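Local structure of SH2 domain-containing protein 3C (Homo sapiens, 3T6G) at residues A[122-127]-A[313-318]; A[153-158]-A[179-184]. The protein acts as a signalling adapter in cell adhesion and migration, using a closed Cdc25-homology domain, unable to perform canonical nucleotide exchange, to interact with BCAR1. The protein carries 2 engineered substitutions. All blocks are in the same frame, centred on the assembly; numbering follows the deposited sequence.

Contact 1 of 2, residues A[122-127]-A[313-318]; sequences EERAAL and KLEPAV
A buried salt bridge between R124 and E315 ties the C-terminal end of helix 296-314 to the beginning of helix 121-140 in the all-helical Cdc25-homology (Ras-GEF) domain. E315 is the first residue past helix 296-314 to leave helical backbone angles, and its extended side chain meets the arginine coming from the opposite direction. R124 NH2 donates to E315 OE2 over 2.8 Å with an N-H...O angle of 149°. The bond is single and skewed: the donor lies on the anti side of OE2, somewhat out of the carboxylate plane, and the two flat groups are turned 46° apart, so the paired, coplanar arrangement is not formed. The next nitrogen, R124 NE, stays 3.9 Å from E315 OE2. L314 supplies the apolar half of the contact. Its CG lies over one face of the guanidinium, 3.6 Å from R124 NH1, and its CD2 comes within 3.9 Å of the same nitrogen. Bends at chi2 and chi3 of R124 bring the charged end to this meeting point. T166 takes part on both sides of the ion pair, its OG1 being hydrogen-bonded to R124 NE and to E315 OE2, while R124 NH1 bonds to the carbonyl of S117; all three guanidinium nitrogens thus have polar partners, which should fix the rotation of the group. E315 OE1 bonds to the backbone N of Q165, near the start of helix 164-173, and L314 rests on L115 at the end of helix 93-115, placing the contact where the ends of four helices converge.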
# COMPACT_ATOMS: atom_id res chain seq x y z
N GLU A 122 6.01 23.45 -23.90
CA GLU A 122 6.26 22.46 -24.95
C GLU A 122 7.26 21.35 -24.55
O GLU A 122 7.03 20.17 -24.84
CB GLU A 122 6.72 23.17 -26.21
CG GLU A 122 6.53 22.38 -27.47
CD GLU A 122 6.84 23.23 -28.70
OE1 GLU A 122 8.03 23.21 -29.12
OE2 GLU A 122 5.91 23.91 -29.21
N GLU A 123 8.37 21.71 -23.91
CA GLU A 123 9.27 20.71 -23.32
C GLU A 123 8.60 19.94 -22.21
O GLU A 123 8.70 18.70 -22.15
CB GLU A 123 10.52 21.37 -22.73
CG GLU A 123 11.53 21.84 -23.74
CD GLU A 123 12.67 22.59 -23.07
OE1 GLU A 123 13.19 22.08 -22.04
OE2 GLU A 123 13.01 23.69 -23.57
N ARG A 124 7.96 20.68 -21.30
CA ARG A 124 7.20 20.08 -20.22
C ARG A 124 6.18 19.05 -20.71
O ARG A 124 6.09 17.96 -20.14
CB ARG A 124 6.48 21.15 -19.44
CG ARG A 124 7.21 21.60 -18.21
CD ARG A 124 6.20 21.95 -17.16
NE ARG A 124 5.22 22.88 -17.69
CZ ARG A 124 5.53 24.13 -18.03
NH1 ARG A 124 6.77 24.57 -17.88
NH2 ARG A 124 4.58 24.94 -18.51
N ALA A 125 5.43 19.37 -21.76
CA ALA A 125 4.47 18.43 -22.32
C ALA A 125 5.15 17.12 -22.68
O ALA A 125 4.65 16.05 -22.37
CB ALA A 125 3.75 19.01 -23.56
N ALA A 126 6.30 17.22 -23.35
CA ALA A 126 7.07 16.03 -23.75
C ALA A 126 7.54 15.21 -22.54
O ALA A 126 7.51 13.98 -22.56
CB ALA A 126 8.25 16.45 -24.60
N LEU A 127 7.98 15.90 -21.50
CA LEU A 127 8.30 15.27 -20.22
C LEU A 127 7.06 14.62 -19.56
O LEU A 127 7.13 13.51 -19.05
CB LEU A 127 8.92 16.29 -19.27
CG LEU A 127 9.32 15.73 -17.90
CD1 LEU A 127 9.87 14.33 -18.03
CD2 LEU A 127 10.33 16.64 -17.21
N LYS A 313 4.28 29.85 -10.68
CA LYS A 313 5.35 30.60 -11.34
C LYS A 313 5.44 30.15 -12.78
O LYS A 313 5.63 30.96 -13.69
CB LYS A 313 6.70 30.32 -10.67
CG LYS A 313 6.86 30.96 -9.30
CD LYS A 313 7.65 32.27 -9.38
CE LYS A 313 7.93 32.82 -7.97
NZ LYS A 313 8.82 34.02 -7.97
N LEU A 314 5.31 28.85 -12.97
CA LEU A 314 5.37 28.27 -14.30
C LEU A 314 4.20 28.77 -15.14
O LEU A 314 4.40 29.48 -16.13
CB LEU A 314 5.36 26.75 -14.21
CG LEU A 314 6.64 26.06 -14.66
CD1 LEU A 314 7.87 26.90 -14.33
CD2 LEU A 314 6.73 24.70 -14.02
N GLU A 315 2.99 28.39 -14.76
CA GLU A 315 1.78 28.86 -15.44
C GLU A 315 0.86 29.59 -14.46
O GLU A 315 0.01 28.97 -13.84
CB GLU A 315 1.05 27.69 -16.12
CG GLU A 315 1.96 26.80 -16.97
CD GLU A 315 1.20 25.73 -17.74
OE1 GLU A 315 -0.02 25.89 -17.93
OE2 GLU A 315 1.84 24.73 -18.16
N PRO A 316 1.03 30.92 -14.34
CA PRO A 316 0.26 31.77 -13.42
C PRO A 316 -1.25 31.68 -13.65
O PRO A 316 -1.69 31.53 -14.80
CB PRO A 316 0.75 33.18 -13.75
CG PRO A 316 2.15 32.96 -14.29
CD PRO A 316 2.03 31.70 -15.09
N ALA A 317 -2.02 31.79 -12.56
CA ALA A 317 -3.48 31.67 -12.58
C ALA A 317 -4.23 32.98 -12.89
O ALA A 317 -5.12 33.00 -13.74
CB ALA A 317 -3.98 31.09 -11.26
N VAL A 318 -3.86 34.06 -12.19
CA VAL A 318 -4.49 35.38 -12.31
C VAL A 318 -5.85 35.42 -13.00
O VAL A 318 -6.59 36.40 -12.89
CB VAL A 318 -3.55 36.39 -13.00
CG1 VAL A 318 -4.28 37.71 -13.21
CG2 VAL A 318 -2.29 36.59 -12.17

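Contact 2 of 2, residues A[153-158]-A[179-184]; sequences GALDMA and ILYEKK
Y181 reaches from helix 175-193 to L155, in the last part of helix 145-155, as packing between two helices of the Ras-GEF domain. At the start of the second segment, I179 offers its backbone O to K183 N, and L180 turns its side chain against A136 of helix 121-140. Y181 follows and makes every contact with 153-158. Its CG stands anti to the backbone N (chi1 -178°), which carries the ring out to L155, where the tyrosine ring and the leucine run alongside one another, pointing opposite ways. L155 CD1 approaches Y181 CE1 to 3.7 Å, obliquely to the ring, and L155 CB lies 3.5 Å from Y181 OH. The same hydroxyl is 4.0 Å from D156 CB. A water donates a hydrogen bond to L155 O at 2.8 Å and is also hydrogen-bonded to Y181 OH at 3.2 Å, giving the L155 carbonyl a polar partner and bridging the two segments. Replacing Y181 by an alanine would probably open a gap beside L155 and deprive the water of its mate on helix 175-193. Next in sequence, E182 and, across the contact, D156 both make weak, long ion pairs with K186, one turn beyond E182 on helix 175-193. The helix has a wider pi-type turn across 180-184, yet both lysines keep short bonds four residues back: K183 N donates to I179 O at 2.7 Å, and K184 N to L180 O at 2.8 Å.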
# COMPACT_ATOMS: atom_id res chain seq x y z
N GLY A 153 -0.27 8.96 -9.40
CA GLY A 153 -0.36 9.90 -8.30
C GLY A 153 0.31 11.23 -8.62
O GLY A 153 -0.24 12.29 -8.35
N ALA A 154 1.50 11.18 -9.22
CA ALA A 154 2.20 12.41 -9.64
C ALA A 154 1.40 13.22 -10.70
O ALA A 154 1.26 14.44 -10.60
CB ALA A 154 3.54 12.06 -10.20
N LEU A 155 0.87 12.50 -11.68
CA LEU A 155 0.22 13.08 -12.84
C LEU A 155 -1.10 13.71 -12.45
O LEU A 155 -1.71 14.40 -13.24
CB LEU A 155 -0.02 12.00 -13.90
CG LEU A 155 1.29 11.47 -14.51
CD1 LEU A 155 0.99 10.31 -15.44
CD2 LEU A 155 2.04 12.58 -15.26
N ASP A 156 -1.51 13.47 -11.21
CA ASP A 156 -2.84 13.84 -10.75
C ASP A 156 -2.77 14.79 -9.56
O ASP A 156 -3.80 15.23 -9.05
CB ASP A 156 -3.66 12.59 -10.41
CG ASP A 156 -5.16 12.90 -10.17
OD1 ASP A 156 -5.94 12.95 -11.15
OD2 ASP A 156 -5.56 13.07 -8.99
N MET A 157 -1.57 15.14 -9.11
CA MET A 157 -1.51 16.15 -8.06
C MET A 157 -2.15 17.41 -8.61
O MET A 157 -2.02 17.70 -9.80
CB MET A 157 -0.08 16.44 -7.65
CG MET A 157 0.59 15.29 -6.99
SD MET A 157 2.19 15.85 -6.41
CE MET A 157 2.75 14.36 -5.59
N ALA A 158 -2.85 18.16 -7.77
CA ALA A 158 -3.49 19.37 -8.26
C ALA A 158 -2.44 20.23 -8.95
O ALA A 158 -2.71 20.86 -9.98
CB ALA A 158 -4.17 20.15 -7.13
N ILE A 179 -4.57 10.41 -24.70
CA ILE A 179 -5.72 9.50 -24.74
C ILE A 179 -5.45 8.30 -23.85
O ILE A 179 -6.30 7.87 -23.07
CB ILE A 179 -6.02 8.99 -26.17
CG1 ILE A 179 -6.24 10.16 -27.13
CG2 ILE A 179 -7.27 8.12 -26.20
CD1 ILE A 179 -6.63 9.70 -28.52
N LEU A 180 -4.25 7.75 -23.99
CA LEU A 180 -3.85 6.60 -23.21
C LEU A 180 -4.12 6.88 -21.72
O LEU A 180 -4.76 6.07 -21.03
CB LEU A 180 -2.38 6.30 -23.46
CG LEU A 180 -1.87 5.02 -22.81
CD1 LEU A 180 -2.42 3.84 -23.58
CD2 LEU A 180 -0.34 4.98 -22.74
N TYR A 181 -3.66 8.04 -21.26
CA TYR A 181 -3.84 8.48 -19.89
C TYR A 181 -5.31 8.59 -19.48
O TYR A 181 -5.73 7.99 -18.49
CB TYR A 181 -3.14 9.82 -19.68
CG TYR A 181 -3.23 10.34 -18.27
CD1 TYR A 181 -2.56 9.71 -17.25
CD2 TYR A 181 -3.97 11.47 -17.97
CE1 TYR A 181 -2.64 10.19 -15.94
CE2 TYR A 181 -4.06 11.96 -16.66
CZ TYR A 181 -3.39 11.31 -15.66
OH TYR A 181 -3.45 11.77 -14.36
N GLU A 182 -6.08 9.36 -20.26
CA GLU A 182 -7.47 9.68 -19.92
C GLU A 182 -8.38 8.49 -20.05
O GLU A 182 -9.33 8.32 -19.28
CB GLU A 182 -8.01 10.80 -20.80
CG GLU A 182 -7.55 12.17 -20.40
CD GLU A 182 -7.97 12.54 -18.99
OE1 GLU A 182 -9.12 12.21 -18.62
OE2 GLU A 182 -7.15 13.15 -18.26
N LYS A 183 -8.10 7.67 -21.06
CA LYS A 183 -9.04 6.64 -21.49
C LYS A 183 -8.62 5.22 -21.12
O LYS A 183 -9.43 4.30 -21.21
CB LYS A 183 -9.28 6.76 -23.00
CG LYS A 183 -10.10 7.99 -23.41
CD LYS A 183 -11.56 7.88 -22.97
CE LYS A 183 -12.40 9.05 -23.45
NZ LYS A 183 -13.83 8.94 -23.02
N LYS A 184 -7.37 5.02 -20.72
CA LYS A 184 -6.90 3.68 -20.39
C LYS A 184 -6.38 3.59 -18.97
O LYS A 184 -6.91 2.82 -18.16
CB LYS A 184 -5.81 3.22 -21.37
CG LYS A 184 -6.28 3.15 -22.82
CD LYS A 184 -7.31 2.07 -23.05
CE LYS A 184 -7.89 2.14 -24.45
NZ LYS A 184 -9.19 1.40 -24.55
O HOH W 1 -4.36 14.80 -13.86

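Both contacts are largely buried, but contact 2 lies nearer the middle of the chain, its centre about 15 Å from the chain's centre against about 23 Å for contact 1. They are centred about 16 Å apart on the same side of the chain's centre and do not touch. Helix 121-140 relates them: it supplies one segment of contact 1, and its L128, T131 and I132 receive L155 of contact 2. The chemistry differs: an ion pair joins the distant pieces of contact 1, whereas contact 2, nested within the loop that contact 1 closes, relies on aliphatic-aromatic packing and a bridging water.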